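Local coordinates for cytochrome b5 reductase 4 (Homo sapiens, PDB 3LF5), which probably passes electrons from NADH through flavin to the heme of its cytochrome b5 domain, the part described here, at residues Ile24-Phe29 with Glu57-Val62; Ser34-Tyr39 with Asp45-Ala50. One frame throughout, in Å; residues are numbered along the deposited sequence. Where two conformers were deposited one is given.

Overall arrangement
Both contacts belong to the cytochrome b5-like heme-binding domain, and both touch the heme. Contact 1 joins the end of strand 21-26 and the turn after it to helix 56-63; contact 2, nested along the chain inside the loop that contact 1 closes, sets the loop 34-39 against helix 44-48. Their centres are about 13 Å apart, and the two helices lie on opposite sides of the porphyrin. The contacts also touch each other: I24 CD1 packs on L47 CD1 at 3.6 Å, and L58 CD2 lies 3.5 Å from R49 NH2. Strand 21-26 serves both halves of a pocket that holds the heme, giving I26 to contact 1 and meeting L47, A50, M37 and M48 of contact 2 through I24 and C22.

Contact 1: residues Ile24-Phe29 with Glu57-Val62; sequences ICIRGF and ELFDQV. With HEM (protoporphyrin IX containing Fe), chain C.
R27 NH2 donates to D60 OD1 over 2.8 Å, and R27 NH1 to D60 OD2 over 2.9 Å, an end-on two-nitrogen salt bridge. Both bonds use syn lone pairs and are nearly straight, near 165°, and the guanidinium and carboxylate planes lie only 13° apart. R27 was modelled in two conformers; in the one described, the two flat groups can steady each other against rotation. An alanine at D60 would remove both acceptors and would probably leave the R27 guanidinium without its mate and able to swing away from the helix. Deeper in, I26 CD1 packs on F59 CB at 3.9 Å, the two side chains crossing at about a right angle. With CG anti to the backbone N (chi1 -178°), the F59 ring reaches the heme beside I26, its edge meeting HEM C2C through CE1 at 3.9 Å; V62 CG2 touches HEM C3A at 3.4 Å. F59 and V62 thus belong to the heme pocket of the cytochrome b5 fold. The type I' turn I26-F29 closes the hairpin of strands 21-26 and 29-32, which the salt bridge ties to helix 56-63, with H63 and Y68 edge-to-face around F59 and helix 68-71 touching I26 and R27.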
loop_
_atom_site.group_PDB
_atom_site.type_symbol
_atom_site.label_atom_id
_atom_site.label_comp_id
_atom_site.label_asym_id
_atom_site.label_seq_id
_atom_site.Cartn_x
_atom_site.Cartn_y
_atom_site.Cartn_z
ATOM N N ILE A 24 8.801 4.528 -0.925
ATOM C CA ILE A 24 7.792 4.939 0.044
ATOM C C ILE A 24 7.606 6.444 -0.065
ATOM O O ILE A 24 8.583 7.188 -0.226
ATOM C CB ILE A 24 8.191 4.562 1.498
ATOM C CG1 ILE A 24 8.400 3.064 1.641
ATOM C CG2 ILE A 24 7.207 5.052 2.526
ATOM C CD1 ILE A 24 8.959 2.617 3.023
ATOM N N CYS A 25 6.352 6.871 0.031
ATOM C CA CYS A 25 6.009 8.274 0.087
ATOM C C CYS A 25 5.802 8.704 1.537
ATOM O O CYS A 25 5.058 8.048 2.256
ATOM C CB CYS A 25 4.731 8.503 -0.712
ATOM S SG CYS A 25 3.960 10.098 -0.487
ATOM N N ILE A 26 6.479 9.764 1.968
ATOM C CA ILE A 26 6.276 10.381 3.262
ATOM C C ILE A 26 5.981 11.857 3.028
ATOM O O ILE A 26 6.793 12.589 2.479
ATOM C CB ILE A 26 7.490 10.244 4.200
ATOM C CG1 ILE A 26 7.919 8.778 4.368
ATOM C CG2 ILE A 26 7.171 10.890 5.557
ATOM C CD1 ILE A 26 6.991 7.920 5.173
ATOM N N ARG A 27 4.771 12.273 3.394
ATOM C CA ARG A 27 4.332 13.675 3.247
ATOM C C ARG A 27 4.607 14.225 1.851
ATOM O O ARG A 27 5.062 15.351 1.675
ATOM C CB ARG A 27 4.924 14.575 4.346
ATOM C CG ARG A 27 3.970 14.815 5.510
ATOM C CD ARG A 27 4.648 15.503 6.687
ATOM N NE ARG A 27 5.429 14.551 7.465
ATOM C CZ ARG A 27 4.917 13.748 8.391
ATOM N NH1 ARG A 27 3.618 13.792 8.676
ATOM N NH2 ARG A 27 5.715 12.898 9.026
ATOM N N GLY A 28 4.315 13.397 0.855
ATOM C CA GLY A 28 4.412 13.774 -0.553
ATOM C C GLY A 28 5.782 13.603 -1.179
ATOM O O GLY A 28 5.919 13.730 -2.397
ATOM N N PHE A 29 6.791 13.299 -0.376
ATOM C CA PHE A 29 8.146 13.076 -0.872
ATOM C C PHE A 29 8.360 11.588 -1.042
ATOM O O PHE A 29 8.035 10.799 -0.128
ATOM C CB PHE A 29 9.152 13.655 0.133
ATOM C CG PHE A 29 9.250 15.160 0.095
ATOM C CD1 PHE A 29 10.396 15.772 -0.384
ATOM C CD2 PHE A 29 8.210 15.965 0.505
ATOM C CE1 PHE A 29 10.514 17.164 -0.415
ATOM C CE2 PHE A 29 8.313 17.353 0.450
ATOM C CZ PHE A 29 9.461 17.940 -0.004
ATOM N N GLU A 57 1.206 7.738 7.515
ATOM C CA GLU A 57 0.477 7.348 8.741
ATOM C C GLU A 57 1.250 6.364 9.592
ATOM O O GLU A 57 1.341 6.531 10.803
ATOM C CB GLU A 57 -0.906 6.779 8.416
ATOM C CG GLU A 57 -1.869 6.594 9.572
ATOM C CD GLU A 57 -3.245 6.152 9.080
ATOM O OE1 GLU A 57 -3.933 5.427 9.820
ATOM O OE2 GLU A 57 -3.620 6.511 7.933
ATOM N N LEU A 58 1.820 5.341 8.964
ATOM C CA LEU A 58 2.628 4.389 9.705
ATOM C C LEU A 58 3.812 5.105 10.373
ATOM O O LEU A 58 4.123 4.851 11.535
ATOM C CB LEU A 58 3.138 3.284 8.782
ATOM C CG LEU A 58 2.102 2.244 8.345
ATOM C CD1 LEU A 58 2.637 1.382 7.186
ATOM C CD2 LEU A 58 1.697 1.363 9.534
ATOM N N PHE A 59 4.492 5.950 9.605
ATOM C CA PHE A 59 5.663 6.685 10.101
ATOM C C PHE A 59 5.270 7.528 11.328
ATOM O O PHE A 59 5.979 7.557 12.338
ATOM C CB PHE A 59 6.190 7.578 8.959
ATOM C CG PHE A 59 7.432 8.373 9.284
ATOM C CD1 PHE A 59 8.683 7.888 8.955
ATOM C CD2 PHE A 59 7.355 9.595 9.939
ATOM C CE1 PHE A 59 9.831 8.630 9.262
ATOM C CE2 PHE A 59 8.478 10.317 10.257
ATOM C CZ PHE A 59 9.717 9.815 9.919
ATOM N N ASP A 60 4.129 8.208 11.216
ATOM C CA ASP A 60 3.697 9.102 12.279
ATOM C C ASP A 60 3.246 8.330 13.523
ATOM O O ASP A 60 3.236 8.876 14.614
ATOM C CB ASP A 60 2.581 10.017 11.797
ATOM C CG ASP A 60 3.073 11.136 10.920
ATOM O OD1 ASP A 60 4.304 11.326 10.804
ATOM O OD2 ASP A 60 2.213 11.823 10.339
ATOM N N GLN A 61 2.833 7.091 13.354
ATOM C CA GLN A 61 2.378 6.291 14.492
ATOM C C GLN A 61 3.518 5.716 15.310
ATOM O O GLN A 61 3.304 5.303 16.451
ATOM C CB GLN A 61 1.390 5.226 14.036
ATOM C CG GLN A 61 1.871 3.914 13.587
ATOM C CD GLN A 61 0.698 2.964 13.279
ATOM O OE1 GLN A 61 -0.403 3.414 12.973
ATOM N NE2 GLN A 61 0.949 1.660 13.336
ATOM N N VAL A 62 4.728 5.692 14.739
ATOM C CA VAL A 62 5.874 5.135 15.446
ATOM C C VAL A 62 6.937 6.163 15.791
ATOM O O VAL A 62 7.572 6.046 16.837
ATOM C CB VAL A 62 6.486 3.947 14.670
ATOM C CG1 VAL A 62 6.923 4.299 13.263
ATOM C CG2 VAL A 62 7.590 3.305 15.495
HETATM C CHA HEM C . 12.676 2.986 14.646
HETATM C CHB HEM C . 8.818 1.299 12.249
HETATM C CHC HEM C . 9.849 4.129 8.518
HETATM C CHD HEM C . 13.792 5.669 10.798
HETATM C C1A HEM C . 11.547 2.294 14.304
HETATM C C2A HEM C . 10.845 1.358 15.131
HETATM C C3A HEM C . 9.801 0.884 14.480
HETATM C C4A HEM C . 9.793 1.515 13.185
HETATM C CMA HEM C . 8.740 -0.125 14.976
HETATM C CAA HEM C . 11.260 1.001 16.552
HETATM C CBA HEM C . 10.423 1.944 17.397
HETATM C CGA HEM C . 10.382 1.562 18.833
HETATM O O1A HEM C . 9.982 2.490 19.571
HETATM O O2A HEM C . 10.736 0.405 19.216
HETATM C C1B HEM C . 8.710 1.960 11.058
HETATM C C2B HEM C . 7.648 1.804 10.090
HETATM C C3B HEM C . 7.931 2.585 9.054
HETATM C C4B HEM C . 9.180 3.271 9.341
HETATM C CMB HEM C . 6.431 0.882 10.257
HETATM C CAB HEM C . 7.068 2.746 7.783
HETATM C CBB HEM C . 6.930 3.936 7.188
HETATM C C1C HEM C . 11.051 4.721 8.778
HETATM C C2C HEM C . 11.840 5.548 7.895
HETATM C C3C HEM C . 12.909 5.951 8.567
HETATM C C4C HEM C . 12.850 5.408 9.868
HETATM C CMC HEM C . 11.506 5.912 6.452
HETATM C CAC HEM C . 14.087 6.824 8.134
HETATM C CBC HEM C . 13.888 7.876 7.368
HETATM C C1D HEM C . 13.788 5.205 12.073
HETATM C C2D HEM C . 14.647 5.710 13.104
HETATM C C3D HEM C . 14.314 4.866 14.315
HETATM C C4D HEM C . 13.284 3.945 13.888
HETATM C CMD HEM C . 15.671 6.850 12.969
HETATM C CAD HEM C . 14.921 5.040 15.711
HETATM C CBD HEM C . 14.256 6.234 16.419
HETATM C CGD HEM C . 14.923 6.334 17.781
HETATM O O1D HEM C . 16.173 6.392 17.845
HETATM O O2D HEM C . 14.177 6.332 18.791
HETATM N NA HEM C . 10.878 2.361 13.096
HETATM N NB HEM C . 9.631 2.861 10.584
HETATM N NC HEM C . 11.705 4.661 9.990
HETATM N ND HEM C . 13.004 4.190 12.549
HETATM FE FE HEM C . 11.314 3.544 11.537
#

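Contact 2: residues Ser34-Tyr39 with Asp45-Ala50; sequences SPYMEY and DELMRA. With HEM (protoporphyrin IX containing Fe), chain C; SO4 (sulfate ion), chain D.
The heme pocket of the cytochrome b5 fold is lined here by the loop 34-39 and by helix 44-48, which pack together through L47, M37, M48 and Y36. L47 points toward the loop and divides its two methyls: CD1 rests on the heme at HEM CHC, 3.5 Å away, while CD2 is met by M37 CE at 3.9 Å and by Y36 CD2 at 4.0 Å. With its CG anti to the backbone N (chi1 -176°), Y36 also reaches the porphyrin, OH lying 3.2 Å from HEM CHD. M37, buried against C22 of strand 21-26, bends at chi2 (-73°), which turns its thioether toward the helix, where its methyl wedges between L47 and M48. E46, one residue before L47, and A50, three after it, also border the heme, A50 CB touching the vinyl carbon HEM CBB. R49 NH1 donates to E46 OE1 at 3.0 Å in a salt bridge that probably steadies the carboxylate near HEM CMB. At the start of the helix a sulfate, probably from the crystallisation liquor, accepts bonds from the backbone N of D45 and of E44. Between the two methionines the tightest approach is M37 CE to M48 SD, at 3.4 Å.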
loop_
_atom_site.group_PDB
_atom_site.type_symbol
_atom_site.label_atom_id
_atom_site.label_comp_id
_atom_site.label_asym_id
_atom_site.label_seq_id
_atom_site.Cartn_x
_atom_site.Cartn_y
_atom_site.Cartn_z
ATOM N N SER A 34 15.237 1.144 -0.587
ATOM C CA SER A 34 15.961 -0.121 -0.674
ATOM C C SER A 34 17.369 -0.068 -0.075
ATOM O O SER A 34 17.725 -0.994 0.637
ATOM C CB SER A 34 15.976 -0.684 -2.087
ATOM O OG SER A 34 14.705 -1.196 -2.404
ATOM N N PRO A 35 18.152 1.016 -0.272
ATOM C CA PRO A 35 19.474 1.034 0.383
ATOM C C PRO A 35 19.440 1.233 1.899
ATOM O O PRO A 35 20.397 0.914 2.595
ATOM C CB PRO A 35 20.213 2.204 -0.284
ATOM C CG PRO A 35 19.288 2.815 -1.204
ATOM C CD PRO A 35 17.994 2.106 -1.242
ATOM N N TYR A 36 18.322 1.731 2.407
ATOM C CA TYR A 36 18.151 1.976 3.838
ATOM C C TYR A 36 17.647 0.727 4.572
ATOM O O TYR A 36 17.745 0.656 5.803
ATOM C CB TYR A 36 17.153 3.134 4.058
ATOM C CG TYR A 36 16.982 3.545 5.521
ATOM C CD1 TYR A 36 18.075 3.954 6.273
ATOM C CD2 TYR A 36 15.750 3.474 6.143
ATOM C CE1 TYR A 36 17.925 4.279 7.616
ATOM C CE2 TYR A 36 15.614 3.800 7.441
ATOM C CZ TYR A 36 16.692 4.196 8.195
ATOM O OH TYR A 36 16.539 4.498 9.535
ATOM N N MET A 37 17.076 -0.232 3.834
ATOM C CA MET A 37 16.468 -1.410 4.444
ATOM C C MET A 37 17.339 -2.039 5.510
ATOM O O MET A 37 16.848 -2.341 6.603
ATOM C CB MET A 37 16.190 -2.470 3.376
ATOM C CG MET A 37 14.877 -2.359 2.735
ATOM S SD MET A 37 13.481 -2.849 3.763
ATOM C CE MET A 37 12.314 -2.046 2.681
ATOM N N GLU A 38 18.613 -2.252 5.183
ATOM C CA GLU A 38 19.503 -2.985 6.077
ATOM C C GLU A 38 19.890 -2.184 7.331
ATOM O O GLU A 38 20.434 -2.765 8.265
ATOM C CB GLU A 38 20.760 -3.422 5.327
ATOM C CG GLU A 38 21.703 -2.292 4.999
ATOM C CD GLU A 38 23.031 -2.792 4.475
ATOM O OE1 GLU A 38 23.798 -3.387 5.261
ATOM O OE2 GLU A 38 23.307 -2.591 3.284
ATOM N N TYR A 39 19.616 -0.873 7.367
ATOM C CA TYR A 39 19.973 0.016 8.463
ATOM C C TYR A 39 18.804 0.387 9.378
ATOM O O TYR A 39 19.037 0.846 10.499
ATOM C CB TYR A 39 20.614 1.319 7.926
ATOM C CG TYR A 39 21.852 1.105 7.108
ATOM C CD1 TYR A 39 23.035 0.706 7.702
ATOM C CD2 TYR A 39 21.837 1.277 5.734
ATOM C CE1 TYR A 39 24.185 0.502 6.957
ATOM C CE2 TYR A 39 22.978 1.071 4.979
ATOM C CZ TYR A 39 24.155 0.686 5.601
ATOM O OH TYR A 39 25.292 0.489 4.857
ATOM N N ASP A 45 11.055 -5.849 7.974
ATOM C CA ASP A 45 9.633 -6.163 7.876
ATOM C C ASP A 45 8.766 -4.941 8.152
ATOM O O ASP A 45 7.812 -4.693 7.452
ATOM C CB ASP A 45 9.252 -7.292 8.841
ATOM C CG ASP A 45 9.782 -8.660 8.416
ATOM O OD1 ASP A 45 10.322 -8.809 7.309
ATOM O OD2 ASP A 45 9.640 -9.600 9.227
ATOM N N GLU A 46 9.127 -4.167 9.164
ATOM C CA GLU A 46 8.353 -2.982 9.498
ATOM C C GLU A 46 8.391 -1.974 8.349
ATOM O O GLU A 46 7.349 -1.430 7.961
ATOM C CB GLU A 46 8.845 -2.327 10.792
ATOM C CG GLU A 46 8.471 -3.088 12.050
ATOM C CD GLU A 46 7.054 -2.873 12.499
ATOM O OE1 GLU A 46 6.368 -1.968 12.003
ATOM O OE2 GLU A 46 6.615 -3.615 13.391
ATOM N N LEU A 47 9.572 -1.709 7.809
ATOM C CA LEU A 47 9.683 -0.749 6.745
ATOM C C LEU A 47 8.869 -1.248 5.521
ATOM O O LEU A 47 8.201 -0.481 4.827
ATOM C CB LEU A 47 11.159 -0.520 6.419
ATOM C CG LEU A 47 11.483 0.619 5.484
ATOM C CD1 LEU A 47 10.906 1.940 5.955
ATOM C CD2 LEU A 47 12.989 0.686 5.359
ATOM N N MET A 48 8.916 -2.544 5.264
ATOM C CA MET A 48 8.165 -3.129 4.157
ATOM C C MET A 48 6.649 -2.999 4.275
ATOM O O MET A 48 5.954 -3.134 3.275
ATOM C CB MET A 48 8.510 -4.617 4.002
ATOM C CG MET A 48 9.859 -4.826 3.326
ATOM S SD MET A 48 9.921 -4.278 1.602
ATOM C CE MET A 48 8.723 -5.368 0.817
ATOM N N ARG A 49 6.114 -2.717 5.468
ATOM C CA ARG A 49 4.692 -2.477 5.615
ATOM C C ARG A 49 4.240 -1.331 4.733
ATOM O O ARG A 49 3.068 -1.281 4.352
ATOM C CB ARG A 49 4.344 -2.164 7.063
ATOM C CG ARG A 49 4.530 -3.357 7.990
ATOM C CD ARG A 49 4.353 -2.931 9.406
ATOM N NE ARG A 49 2.964 -2.604 9.683
ATOM C CZ ARG A 49 2.544 -2.053 10.811
ATOM N NH1 ARG A 49 3.399 -1.776 11.785
ATOM N NH2 ARG A 49 1.264 -1.776 10.954
ATOM N N ALA A 50 5.149 -0.409 4.409
ATOM C CA ALA A 50 4.830 0.775 3.612
ATOM C C ALA A 50 5.311 0.654 2.175
ATOM O O ALA A 50 5.190 1.597 1.422
ATOM C CB ALA A 50 5.396 2.053 4.262
HETATM C CHA HEM C . 12.676 2.986 14.646
HETATM C CHB HEM C . 8.818 1.299 12.249
HETATM C CHC HEM C . 9.849 4.129 8.518
HETATM C CHD HEM C . 13.792 5.669 10.798
HETATM C C1A HEM C . 11.547 2.294 14.304
HETATM C C2A HEM C . 10.845 1.358 15.131
HETATM C C3A HEM C . 9.801 0.884 14.480
HETATM C C4A HEM C . 9.793 1.515 13.185
HETATM C CMA HEM C . 8.740 -0.125 14.976
HETATM C CAA HEM C . 11.260 1.001 16.552
HETATM C CBA HEM C . 10.423 1.944 17.397
HETATM C CGA HEM C . 10.382 1.562 18.833
HETATM O O1A HEM C . 9.982 2.490 19.571
HETATM O O2A HEM C . 10.736 0.405 19.216
HETATM C C1B HEM C . 8.710 1.960 11.058
HETATM C C2B HEM C . 7.648 1.804 10.090
HETATM C C3B HEM C . 7.931 2.585 9.054
HETATM C C4B HEM C . 9.180 3.271 9.341
HETATM C CMB HEM C . 6.431 0.882 10.257
HETATM C CAB HEM C . 7.068 2.746 7.783
HETATM C CBB HEM C . 6.930 3.936 7.188
HETATM C C1C HEM C . 11.051 4.721 8.778
HETATM C C2C HEM C . 11.840 5.548 7.895
HETATM C C3C HEM C . 12.909 5.951 8.567
HETATM C C4C HEM C . 12.850 5.408 9.868
HETATM C CMC HEM C . 11.506 5.912 6.452
HETATM C CAC HEM C . 14.087 6.824 8.134
HETATM C CBC HEM C . 13.888 7.876 7.368
HETATM C C1D HEM C . 13.788 5.205 12.073
HETATM C C2D HEM C . 14.647 5.710 13.104
HETATM C C3D HEM C . 14.314 4.866 14.315
HETATM C C4D HEM C . 13.284 3.945 13.888
HETATM C CMD HEM C . 15.671 6.850 12.969
HETATM C CAD HEM C . 14.921 5.040 15.711
HETATM C CBD HEM C . 14.256 6.234 16.419
HETATM C CGD HEM C . 14.923 6.334 17.781
HETATM O O1D HEM C . 16.173 6.392 17.845
HETATM O O2D HEM C . 14.177 6.332 18.791
HETATM N NA HEM C . 10.878 2.361 13.096
HETATM N NB HEM C . 9.631 2.861 10.584
HETATM N NC HEM C . 11.705 4.661 9.990
HETATM N ND HEM C . 13.004 4.190 12.549
HETATM FE FE HEM C . 11.314 3.544 11.537
HETATM S S SO4 D . 13.676 -7.736 10.526
HETATM O O1 SO4 D . 12.416 -7.455 9.889
HETATM O O2 SO4 D . 13.973 -9.170 10.528
HETATM O O3 SO4 D . 14.744 -6.914 9.917
HETATM O O4 SO4 D . 13.592 -7.302 11.921
#